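Local atomic coordinates of 336aa long hypothetical dTDP-glucose 4,6-dehydratase (Pyrococcus horikoshii, PDB entry 2HUN), a protein that binds NAD and probably catalyses the 4,6-dehydration of dTDP-glucose. Residues N18-I23 with V32-K37; N172-R177 with E228-K233. All coordinates share one frame; numbering follows the deposited sequence.

Interaction 1. Residues N18-I23 with V32-K37. With NAD (nicotinamide-adenine-dinucleotide), chain C.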
ATOM      1  N   ASN A  18     -22.645 -11.030   9.481  1.00 23.94           N
ATOM      2  CA  ASN A  18     -23.586 -10.006   9.909  1.00 23.95           C
ATOM      3  C   ASN A  18     -24.099  -9.224   8.692  1.00 25.12           C
ATOM      4  O   ASN A  18     -25.281  -8.899   8.608  1.00 27.13           O
ATOM      5  CB  ASN A  18     -22.906  -9.051  10.895  1.00 23.92           C
ATOM      6  CG  ASN A  18     -22.984  -9.545  12.329  1.00 23.29           C
ATOM      7  OD1 ASN A  18     -24.043  -9.514  12.945  1.00 23.84           O
ATOM      8  ND2 ASN A  18     -21.861 -10.008  12.860  1.00 24.92           N
ATOM      9  N   PHE A  19     -23.202  -8.929   7.752  1.00 24.62           N
ATOM     10  CA  PHE A  19     -23.571  -8.190   6.549  1.00 25.47           C
ATOM     11  C   PHE A  19     -24.594  -8.975   5.732  1.00 25.50           C
ATOM     12  O   PHE A  19     -25.657  -8.457   5.382  1.00 24.00           O
ATOM     13  CB  PHE A  19     -22.333  -7.920   5.685  1.00 24.42           C
ATOM     14  CG  PHE A  19     -22.622  -7.112   4.443  1.00 25.83           C
ATOM     15  CD1 PHE A  19     -22.886  -5.744   4.525  1.00 24.15           C
ATOM     16  CD2 PHE A  19     -22.653  -7.725   3.195  1.00 26.11           C
ATOM     17  CE1 PHE A  19     -23.176  -5.004   3.385  1.00 23.99           C
ATOM     18  CE2 PHE A  19     -22.942  -6.993   2.045  1.00 25.36           C
ATOM     19  CZ  PHE A  19     -23.204  -5.628   2.141  1.00 25.14           C
ATOM     20  N   ILE A  20     -24.266 -10.229   5.430  1.00 25.40           N
ATOM     21  CA  ILE A  20     -25.153 -11.084   4.651  1.00 26.52           C
ATOM     22  C   ILE A  20     -26.554 -11.223   5.259  1.00 26.95           C
ATOM     23  O   ILE A  20     -27.548 -11.087   4.554  1.00 29.28           O
ATOM     24  CB  ILE A  20     -24.531 -12.485   4.453  1.00 26.24           C
ATOM     25  CG1 ILE A  20     -23.284 -12.358   3.571  1.00 21.99           C
ATOM     26  CG2 ILE A  20     -25.565 -13.439   3.845  1.00 23.27           C
ATOM     27  CD1 ILE A  20     -22.512 -13.656   3.342  1.00 22.83           C
ATOM     28  N   ARG A  21     -26.639 -11.488   6.560  1.00 27.70           N
ATOM     29  CA  ARG A  21     -27.944 -11.626   7.207  1.00 29.58           C
ATOM     30  C   ARG A  21     -28.730 -10.315   7.071  1.00 30.87           C
ATOM     31  O   ARG A  21     -29.917 -10.309   6.725  1.00 29.38           O
ATOM     32  CB  ARG A  21     -27.770 -11.977   8.691  1.00 31.39           C
ATOM     33  CG  ARG A  21     -29.067 -12.386   9.394  1.00 36.46           C
ATOM     34  CD  ARG A  21     -28.789 -12.938  10.792  1.00 39.02           C
ATOM     35  NE  ARG A  21     -27.870 -14.078  10.773  1.00 38.82           N
ATOM     36  CZ  ARG A  21     -28.240 -15.345  10.579  1.00 41.99           C
ATOM     37  NH1 ARG A  21     -29.517 -15.651  10.386  1.00 41.87           N
ATOM     38  NH2 ARG A  21     -27.328 -16.312  10.577  1.00 41.06           N
ATOM     39  N   TYR A  22     -28.053  -9.206   7.344  1.00 29.43           N
ATOM     40  CA  TYR A  22     -28.667  -7.885   7.244  1.00 30.20           C
ATOM     41  C   TYR A  22     -29.169  -7.628   5.817  1.00 30.21           C
ATOM     42  O   TYR A  22     -30.327  -7.272   5.599  1.00 29.69           O
ATOM     43  CB  TYR A  22     -27.641  -6.816   7.625  1.00 28.52           C
ATOM     44  CG  TYR A  22     -28.130  -5.400   7.457  1.00 29.34           C
ATOM     45  CD1 TYR A  22     -28.811  -4.753   8.485  1.00 27.90           C
ATOM     46  CD2 TYR A  22     -27.903  -4.700   6.267  1.00 28.63           C
ATOM     47  CE1 TYR A  22     -29.255  -3.433   8.335  1.00 29.04           C
ATOM     48  CE2 TYR A  22     -28.343  -3.388   6.106  1.00 28.36           C
ATOM     49  CZ  TYR A  22     -29.016  -2.763   7.143  1.00 29.25           C
ATOM     50  OH  TYR A  22     -29.454  -1.469   6.993  1.00 32.90           O
ATOM     51  N   ILE A  23     -28.284  -7.804   4.845  1.00 31.94           N
ATOM     52  CA  ILE A  23     -28.632  -7.578   3.448  1.00 34.33           C
ATOM     53  C   ILE A  23     -29.838  -8.383   2.962  1.00 35.08           C
ATOM     54  O   ILE A  23     -30.755  -7.824   2.360  1.00 36.34           O
ATOM     55  CB  ILE A  23     -27.413  -7.859   2.534  1.00 35.06           C
ATOM     56  CG1 ILE A  23     -26.530  -6.609   2.473  1.00 36.92           C
ATOM     57  CG2 ILE A  23     -27.863  -8.306   1.152  1.00 37.42           C
ATOM     58  CD1 ILE A  23     -27.291  -5.319   2.165  1.00 35.04           C
ATOM     59  N   VAL A  32     -27.238 -13.194  -2.777  1.00 29.18           N
ATOM     60  CA  VAL A  32     -25.873 -13.212  -2.298  1.00 27.05           C
ATOM     61  C   VAL A  32     -25.116 -14.500  -2.598  1.00 28.28           C
ATOM     62  O   VAL A  32     -25.630 -15.603  -2.425  1.00 29.34           O
ATOM     63  CB  VAL A  32     -25.829 -12.989  -0.776  1.00 26.67           C
ATOM     64  CG1 VAL A  32     -24.432 -13.292  -0.249  1.00 25.23           C
ATOM     65  CG2 VAL A  32     -26.231 -11.554  -0.446  1.00 23.95           C
ATOM     66  N   ILE A  33     -23.888 -14.339  -3.067  1.00 26.40           N
ATOM     67  CA  ILE A  33     -23.010 -15.460  -3.318  1.00 26.34           C
ATOM     68  C   ILE A  33     -21.868 -15.178  -2.364  1.00 27.05           C
ATOM     69  O   ILE A  33     -21.210 -14.144  -2.474  1.00 26.85           O
ATOM     70  CB  ILE A  33     -22.443 -15.479  -4.738  1.00 25.91           C
ATOM     71  CG1 ILE A  33     -23.555 -15.741  -5.752  1.00 24.91           C
ATOM     72  CG2 ILE A  33     -21.360 -16.542  -4.829  1.00 25.39           C
ATOM     73  CD1 ILE A  33     -23.089 -15.647  -7.192  1.00 27.28           C
ATOM     74  N   ASN A  34     -21.651 -16.084  -1.422  1.00 27.45           N
ATOM     75  CA  ASN A  34     -20.597 -15.934  -0.435  1.00 28.88           C
ATOM     76  C   ASN A  34     -19.407 -16.821  -0.764  1.00 29.52           C
ATOM     77  O   ASN A  34     -19.524 -18.044  -0.790  1.00 30.59           O
ATOM     78  CB  ASN A  34     -21.161 -16.267   0.963  1.00 28.59           C
ATOM     79  CG  ASN A  34     -20.081 -16.453   2.013  1.00 29.09           C
ATOM     80  OD1 ASN A  34     -18.960 -15.981   1.859  1.00 27.93           O
ATOM     81  ND2 ASN A  34     -20.428 -17.131   3.106  1.00 27.28           N
ATOM     82  N   ILE A  35     -18.264 -16.202  -1.040  1.00 29.54           N
ATOM     83  CA  ILE A  35     -17.066 -16.967  -1.333  1.00 28.75           C
ATOM     84  C   ILE A  35     -16.177 -16.830  -0.109  1.00 28.77           C
ATOM     85  O   ILE A  35     -15.823 -15.728   0.303  1.00 27.72           O
ATOM     86  CB  ILE A  35     -16.344 -16.457  -2.612  1.00 29.66           C
ATOM     87  CG1 ILE A  35     -15.071 -17.273  -2.841  1.00 28.22           C
ATOM     88  CG2 ILE A  35     -16.035 -14.969  -2.498  1.00 29.09           C
ATOM     89  CD1 ILE A  35     -14.364 -16.967  -4.147  1.00 27.64           C
ATOM     90  N   ASP A  36     -15.864 -17.966   0.497  1.00 26.99           N
ATOM     91  CA  ASP A  36     -15.046 -17.995   1.689  1.00 25.68           C
ATOM     92  C   ASP A  36     -14.254 -19.270   1.606  1.00 26.73           C
ATOM     93  O   ASP A  36     -14.742 -20.319   1.209  1.00 26.25           O
ATOM     94  CB  ASP A  36     -15.920 -17.995   2.945  1.00 24.05           C
ATOM     95  CG  ASP A  36     -15.163 -17.546   4.189  1.00 24.48           C
ATOM     96  OD1 ASP A  36     -14.252 -18.263   4.641  1.00 21.48           O
ATOM     97  OD2 ASP A  36     -15.489 -16.460   4.718  1.00 24.33           O
ATOM     98  N   LYS A  37     -13.013 -19.147   2.012  1.00 26.96           N
ATOM     99  CA  LYS A  37     -12.059 -20.208   1.972  1.00 26.85           C
ATOM    100  C   LYS A  37     -12.156 -21.142   3.197  1.00 27.34           C
ATOM    101  O   LYS A  37     -11.580 -22.236   3.224  1.00 27.36           O
ATOM    102  CB  LYS A  37     -10.710 -19.509   1.844  1.00 27.86           C
ATOM    103  CG  LYS A  37     -10.164 -18.815   3.101  1.00 25.93           C
ATOM    104  CD  LYS A  37      -8.690 -18.359   2.902  1.00 25.78           C
ATOM    105  CE  LYS A  37      -7.986 -18.093   4.240  1.00 25.72           C
ATOM    106  NZ  LYS A  37      -6.582 -17.592   4.103  1.00 24.66           N
TER
HETATM  107  PA  NAD C 801     -12.744 -12.816  10.299  1.00 29.81           P
HETATM  108  O1A NAD C 801     -11.380 -13.283  10.591  1.00 30.66           O
HETATM  109  O2A NAD C 801     -13.842 -13.104  11.266  1.00 28.28           O
HETATM  110  O5B NAD C 801     -13.173 -13.459   8.894  1.00 29.61           O
HETATM  111  C5B NAD C 801     -12.399 -13.327   7.693  1.00 25.98           C
HETATM  112  C4B NAD C 801     -13.136 -14.210   6.678  1.00 25.67           C
HETATM  113  O4B NAD C 801     -12.495 -14.135   5.390  1.00 26.08           O
HETATM  114  C3B NAD C 801     -13.108 -15.705   7.108  1.00 23.84           C
HETATM  115  O3B NAD C 801     -14.411 -16.292   6.959  1.00 25.94           O
HETATM  116  C2B NAD C 801     -12.012 -16.304   6.207  1.00 26.35           C
HETATM  117  O2B NAD C 801     -12.108 -17.702   5.933  1.00 24.19           O
HETATM  118  C1B NAD C 801     -12.124 -15.438   4.951  1.00 26.08           C
HETATM  119  N9A NAD C 801     -10.871 -15.340   4.171  1.00 26.35           N
HETATM  120  C8A NAD C 801      -9.649 -14.968   4.593  1.00 29.07           C
HETATM  121  N7A NAD C 801      -8.796 -15.014   3.571  1.00 27.53           N
HETATM  122  C5A NAD C 801      -9.457 -15.412   2.488  1.00 25.53           C
HETATM  123  C6A NAD C 801      -9.108 -15.653   1.130  1.00 26.02           C
HETATM  124  N6A NAD C 801      -7.879 -15.498   0.656  1.00 25.53           N
HETATM  125  N1A NAD C 801     -10.141 -16.085   0.265  1.00 25.38           N
HETATM  126  C2A NAD C 801     -11.446 -16.263   0.747  1.00 25.20           C
HETATM  127  N3A NAD C 801     -11.773 -16.038   2.027  1.00 26.48           N
HETATM  128  C4A NAD C 801     -10.794 -15.621   2.870  1.00 25.68           C
HETATM  129  O3  NAD C 801     -12.611 -11.232  10.299  1.00 28.75           O
HETATM  130  PN  NAD C 801     -13.589  -9.999  10.135  1.00 27.11           P
HETATM  131  O1N NAD C 801     -13.387  -9.272  11.422  1.00 26.85           O
HETATM  132  O2N NAD C 801     -14.980 -10.420   9.871  1.00 24.88           O
HETATM  133  O5D NAD C 801     -12.907  -9.080   8.993  1.00 28.72           O
HETATM  134  C5D NAD C 801     -13.564  -8.677   7.788  1.00 26.52           C
HETATM  135  C4D NAD C 801     -12.794  -7.479   7.175  1.00 27.11           C
HETATM  136  O4D NAD C 801     -12.977  -6.295   7.969  1.00 24.92           O
HETATM  137  C3D NAD C 801     -11.287  -7.743   7.058  1.00 26.37           C
HETATM  138  O3D NAD C 801     -10.839  -7.267   5.762  1.00 26.82           O
HETATM  139  C2D NAD C 801     -10.684  -6.913   8.226  1.00 25.82           C
HETATM  140  O2D NAD C 801      -9.359  -6.489   7.893  1.00 27.39           O
HETATM  141  C1D NAD C 801     -11.686  -5.775   8.342  1.00 26.83           C
HETATM  142  N1N NAD C 801     -11.787  -5.164   9.683  1.00 27.36           N
HETATM  143  C2N NAD C 801     -12.315  -5.873  10.815  1.00 27.12           C
HETATM  144  C3N NAD C 801     -12.389  -5.213  12.054  1.00 28.60           C
HETATM  145  C7N NAD C 801     -12.956  -5.911  13.312  1.00 28.92           C
HETATM  146  O7N NAD C 801     -13.161  -5.232  14.326  1.00 28.14           O
HETATM  147  N7N NAD C 801     -13.227  -7.209  13.275  1.00 24.58           N
HETATM  148  C4N NAD C 801     -11.944  -3.872  12.177  1.00 27.77           C
HETATM  149  C5N NAD C 801     -11.426  -3.194  11.055  1.00 28.23           C
HETATM  150  C6N NAD C 801     -11.343  -3.825   9.803  1.00 27.58           C
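While I20 and I23 press methyl groups onto V32, the far end of the same strand grips NAD with a carboxylate, D36 taking a hydroxyl of the adenosine ribose on each oxygen. O2B donates to D36 OD1 at 2.6 Å, and O3B to D36 OD2 in a very short bond of 2.5 Å. Backbone amides of L38 and M12 also reach OD1 and OD2, which should hold the carboxylate in place. I20 CD1 ends 3.8 Å from N34 CB, crossing that side chain at about a right angle, and lies 4.1 Å from V32 CG1. The other V32 methyl, CG2, meets I23 CG2 at 4.0 Å. The short segments run almost antiparallel, at 171° with axes 10.3 Å apart, as expected for helix and second strand of a Rossmann beta-alpha-beta unit, where an acidic residue ending that strand commonly holds the ribose. K37 CG sits between the backbone N and the carbonyl carbon (chi1 74°), and the extended chain beyond it runs across one adenine face, K37 CB lying 3.5 Å from NAD C2A. With an alanine here, much of that face would probably lose its cover, and E85 its salt-bridge partner. S101 OG also bonds to K37 NZ.

Interaction 2. Residues N172-R177 with E228-K233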
ATOM      1  N   ASN A 172     -15.778   1.259 -10.679  1.00 25.90           N
ATOM      2  CA  ASN A 172     -16.726   1.908  -9.779  1.00 25.78           C
ATOM      3  C   ASN A 172     -16.414   1.281  -8.428  1.00 25.56           C
ATOM      4  O   ASN A 172     -17.099   0.355  -7.996  1.00 25.55           O
ATOM      5  CB  ASN A 172     -18.168   1.577 -10.176  1.00 25.66           C
ATOM      6  CG  ASN A 172     -19.188   2.379  -9.390  1.00 29.82           C
ATOM      7  OD1 ASN A 172     -18.885   2.925  -8.328  1.00 29.48           O
ATOM      8  ND2 ASN A 172     -20.413   2.443  -9.905  1.00 29.91           N
ATOM      9  N   ALA A 173     -15.375   1.786  -7.768  1.00 24.04           N
ATOM     10  CA  ALA A 173     -14.952   1.225  -6.496  1.00 23.16           C
ATOM     11  C   ALA A 173     -14.662   2.235  -5.397  1.00 22.63           C
ATOM     12  O   ALA A 173     -14.103   3.297  -5.651  1.00 20.00           O
ATOM     13  CB  ALA A 173     -13.725   0.358  -6.720  1.00 20.74           C
ATOM     14  N   SER A 174     -15.052   1.885  -4.175  1.00 21.45           N
ATOM     15  CA  SER A 174     -14.799   2.720  -3.003  1.00 23.25           C
ATOM     16  C   SER A 174     -14.112   1.842  -1.958  1.00 23.63           C
ATOM     17  O   SER A 174     -14.154   0.616  -2.048  1.00 23.22           O
ATOM     18  CB  SER A 174     -16.096   3.275  -2.412  1.00 20.82           C
ATOM     19  OG  SER A 174     -16.720   4.186  -3.291  1.00 20.92           O
ATOM     20  N   ILE A 175     -13.481   2.482  -0.979  1.00 22.94           N
ATOM     21  CA  ILE A 175     -12.788   1.782   0.095  1.00 20.48           C
ATOM     22  C   ILE A 175     -13.367   2.252   1.424  1.00 21.03           C
ATOM     23  O   ILE A 175     -13.665   3.436   1.593  1.00 20.50           O
ATOM     24  CB  ILE A 175     -11.273   2.115   0.104  1.00 21.45           C
ATOM     25  CG1 ILE A 175     -10.597   1.587  -1.163  1.00 19.70           C
ATOM     26  CG2 ILE A 175     -10.614   1.533   1.350  1.00 19.65           C
ATOM     27  CD1 ILE A 175      -9.171   2.100  -1.337  1.00 18.41           C
ATOM     28  N   THR A 176     -13.545   1.322   2.360  1.00 20.03           N
ATOM     29  CA  THR A 176     -14.032   1.683   3.685  1.00 20.41           C
ATOM     30  C   THR A 176     -12.967   1.310   4.723  1.00 20.15           C
ATOM     31  O   THR A 176     -12.223   0.337   4.546  1.00 17.17           O
ATOM     32  CB  THR A 176     -15.350   0.948   4.041  1.00 23.28           C
ATOM     33  OG1 THR A 176     -15.153  -0.470   3.959  1.00 22.22           O
ATOM     34  CG2 THR A 176     -16.460   1.353   3.080  1.00 22.90           C
ATOM     35  N   ARG A 177     -12.886   2.096   5.791  1.00 19.51           N
ATOM     36  CA  ARG A 177     -11.944   1.836   6.875  1.00 20.01           C
ATOM     37  C   ARG A 177     -12.700   2.063   8.178  1.00 21.55           C
ATOM     38  O   ARG A 177     -13.167   3.173   8.458  1.00 18.26           O
ATOM     39  CB  ARG A 177     -10.725   2.774   6.784  1.00 22.33           C
ATOM     40  CG  ARG A 177      -9.745   2.418   5.666  1.00 21.56           C
ATOM     41  CD  ARG A 177      -8.702   3.506   5.469  1.00 20.88           C
ATOM     42  NE  ARG A 177      -7.744   3.193   4.408  1.00 18.66           N
ATOM     43  CZ  ARG A 177      -6.982   4.114   3.818  1.00 19.96           C
ATOM     44  NH1 ARG A 177      -7.083   5.385   4.192  1.00 16.03           N
ATOM     45  NH2 ARG A 177      -6.123   3.770   2.866  1.00 18.22           N
ATOM     46  N   GLU A 228     -23.401  -0.695   3.453  1.00 22.75           N
ATOM     47  CA  GLU A 228     -24.555  -0.671   2.560  1.00 24.19           C
ATOM     48  C   GLU A 228     -24.659   0.698   1.901  1.00 25.38           C
ATOM     49  O   GLU A 228     -24.823   0.809   0.683  1.00 22.01           O
ATOM     50  CB  GLU A 228     -25.847  -0.957   3.336  1.00 26.53           C
ATOM     51  CG  GLU A 228     -27.128  -0.709   2.527  1.00 30.45           C
ATOM     52  CD  GLU A 228     -28.408  -1.003   3.302  1.00 32.34           C
ATOM     53  OE1 GLU A 228     -28.519  -0.582   4.474  1.00 34.94           O
ATOM     54  OE2 GLU A 228     -29.314  -1.642   2.729  1.00 32.21           O
ATOM     55  N   LEU A 229     -24.560   1.738   2.726  1.00 25.67           N
ATOM     56  CA  LEU A 229     -24.650   3.111   2.263  1.00 26.40           C
ATOM     57  C   LEU A 229     -23.554   3.418   1.245  1.00 24.88           C
ATOM     58  O   LEU A 229     -23.816   4.025   0.210  1.00 23.89           O
ATOM     59  CB  LEU A 229     -24.540   4.058   3.464  1.00 29.04           C
ATOM     60  CG  LEU A 229     -25.229   5.414   3.359  1.00 32.86           C
ATOM     61  CD1 LEU A 229     -26.675   5.234   2.909  1.00 32.57           C
ATOM     62  CD2 LEU A 229     -25.183   6.096   4.725  1.00 34.95           C
ATOM     63  N   VAL A 230     -22.326   3.005   1.553  1.00 23.73           N
ATOM     64  CA  VAL A 230     -21.194   3.225   0.663  1.00 22.78           C
ATOM     65  C   VAL A 230     -21.425   2.464  -0.648  1.00 23.10           C
ATOM     66  O   VAL A 230     -21.126   2.969  -1.722  1.00 22.87           O
ATOM     67  CB  VAL A 230     -19.861   2.748   1.315  1.00 21.23           C
ATOM     68  CG1 VAL A 230     -18.735   2.749   0.282  1.00 19.93           C
ATOM     69  CG2 VAL A 230     -19.488   3.666   2.472  1.00 21.49           C
ATOM     70  N   LEU A 231     -21.962   1.253  -0.546  1.00 23.20           N
ATOM     71  CA  LEU A 231     -22.241   0.430  -1.725  1.00 25.82           C
ATOM     72  C   LEU A 231     -23.210   1.129  -2.681  1.00 26.26           C
ATOM     73  O   LEU A 231     -22.938   1.256  -3.869  1.00 25.64           O
ATOM     74  CB  LEU A 231     -22.849  -0.912  -1.302  1.00 24.65           C
ATOM     75  CG  LEU A 231     -23.335  -1.835  -2.429  1.00 27.93           C
ATOM     76  CD1 LEU A 231     -22.149  -2.385  -3.201  1.00 25.44           C
ATOM     77  CD2 LEU A 231     -24.168  -2.976  -1.839  1.00 25.27           C
ATOM     78  N   LEU A 232     -24.336   1.589  -2.145  1.00 25.93           N
ATOM     79  CA  LEU A 232     -25.362   2.241  -2.954  1.00 27.84           C
ATOM     80  C   LEU A 232     -25.143   3.721  -3.274  1.00 27.20           C
ATOM     81  O   LEU A 232     -25.619   4.199  -4.294  1.00 28.56           O
ATOM     82  CB  LEU A 232     -26.733   2.091  -2.280  1.00 26.31           C
ATOM     83  CG  LEU A 232     -27.257   0.690  -1.943  1.00 29.46           C
ATOM     84  CD1 LEU A 232     -28.522   0.824  -1.107  1.00 28.42           C
ATOM     85  CD2 LEU A 232     -27.526  -0.097  -3.221  1.00 31.00           C
ATOM     86  N   LYS A 233     -24.435   4.452  -2.419  1.00 27.97           N
ATOM     87  CA  LYS A 233     -24.242   5.879  -2.667  1.00 28.68           C
ATOM     88  C   LYS A 233     -22.808   6.400  -2.676  1.00 28.30           C
ATOM     89  O   LYS A 233     -22.576   7.558  -3.027  1.00 27.03           O
ATOM     90  CB  LYS A 233     -25.055   6.678  -1.651  1.00 31.07           C
ATOM     91  CG  LYS A 233     -26.532   6.327  -1.634  1.00 33.01           C
ATOM     92  CD  LYS A 233     -27.193   7.004  -0.456  1.00 38.05           C
ATOM     93  CE  LYS A 233     -28.593   6.494  -0.179  1.00 40.29           C
ATOM     94  NZ  LYS A 233     -29.130   7.124   1.070  1.00 41.55           N
TER
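V230 meets S174 and T176 through carbon alone, and this apolar contact is the whole of what passes directly between helix segment 228-233 and strand segment 172-177. The evidence lies in the atoms that touch. V230 CG1 sits 3.8 Å from S174 CB and 3.9 Å from T176 CG2, so that one methyl bridges two residues on the same side of the strand. V230 CG2 adds a second methyl-to-methyl approach, again 3.9 Å from T176 CG2, and the two side chains meet at a slant. With chi1 at 170°, CG1 is anti to the V230 backbone N and both methyls are presented to the strand. The backbones are closest at S174 and V230, whose CA atoms are 7.4 Å apart. Small strand residues thus face a branched helix residue, and the buried surface, 111 Å², is modest. V230 also touches I288 and L292 of helix 286-292.

Polar groups are present but are satisfied elsewhere. S174 OG bonds to the carbonyl O of E235 and to R121 NH2, and the same guanidinium reaches V230 O and L231 O near the C-terminal end of helix 220-233, where its positive charge would probably suit the helix dipole. T176 OG1, between the backbone N and the carbonyl carbon at chi1 57°, makes a weak bond to H124 O of the neighbouring parallel strand 121-127, while its methyl is the branch given to V230.

Here V230 packs this end of helix 220-233 on the Rossmann-type sheet through carbon atoms of hydroxyl-bearing residues. The chemistry implies a division of labour within S174 and T176: carbon packs against the helix, whereas the hydroxyl bonds to E235 O and R121, or weakly to H124 O.

How the interactions relate
Both contacts are buried and lay a helix on the same mixed sheet, interaction 1 toward one edge and interaction 2 some 16 Å away between centres. They differ in what surrounds the aliphatic packing. Segment 32-37 runs on from its isoleucine-valine packing into the NAD pocket, where charge and hydroxyls take over. In interaction 2, the side chain of T176 is about 7 Å from NAD, and the hydroxyls serve the protein itself. The two helices meet directly: Y22 OH lies 2.8 Å from E228 OE1, a probable hydrogen bond, joining helix 14-26 to helix 220-233. A looser packing contact brings I23 CD1 to E228 OE2, at 4.2 Å.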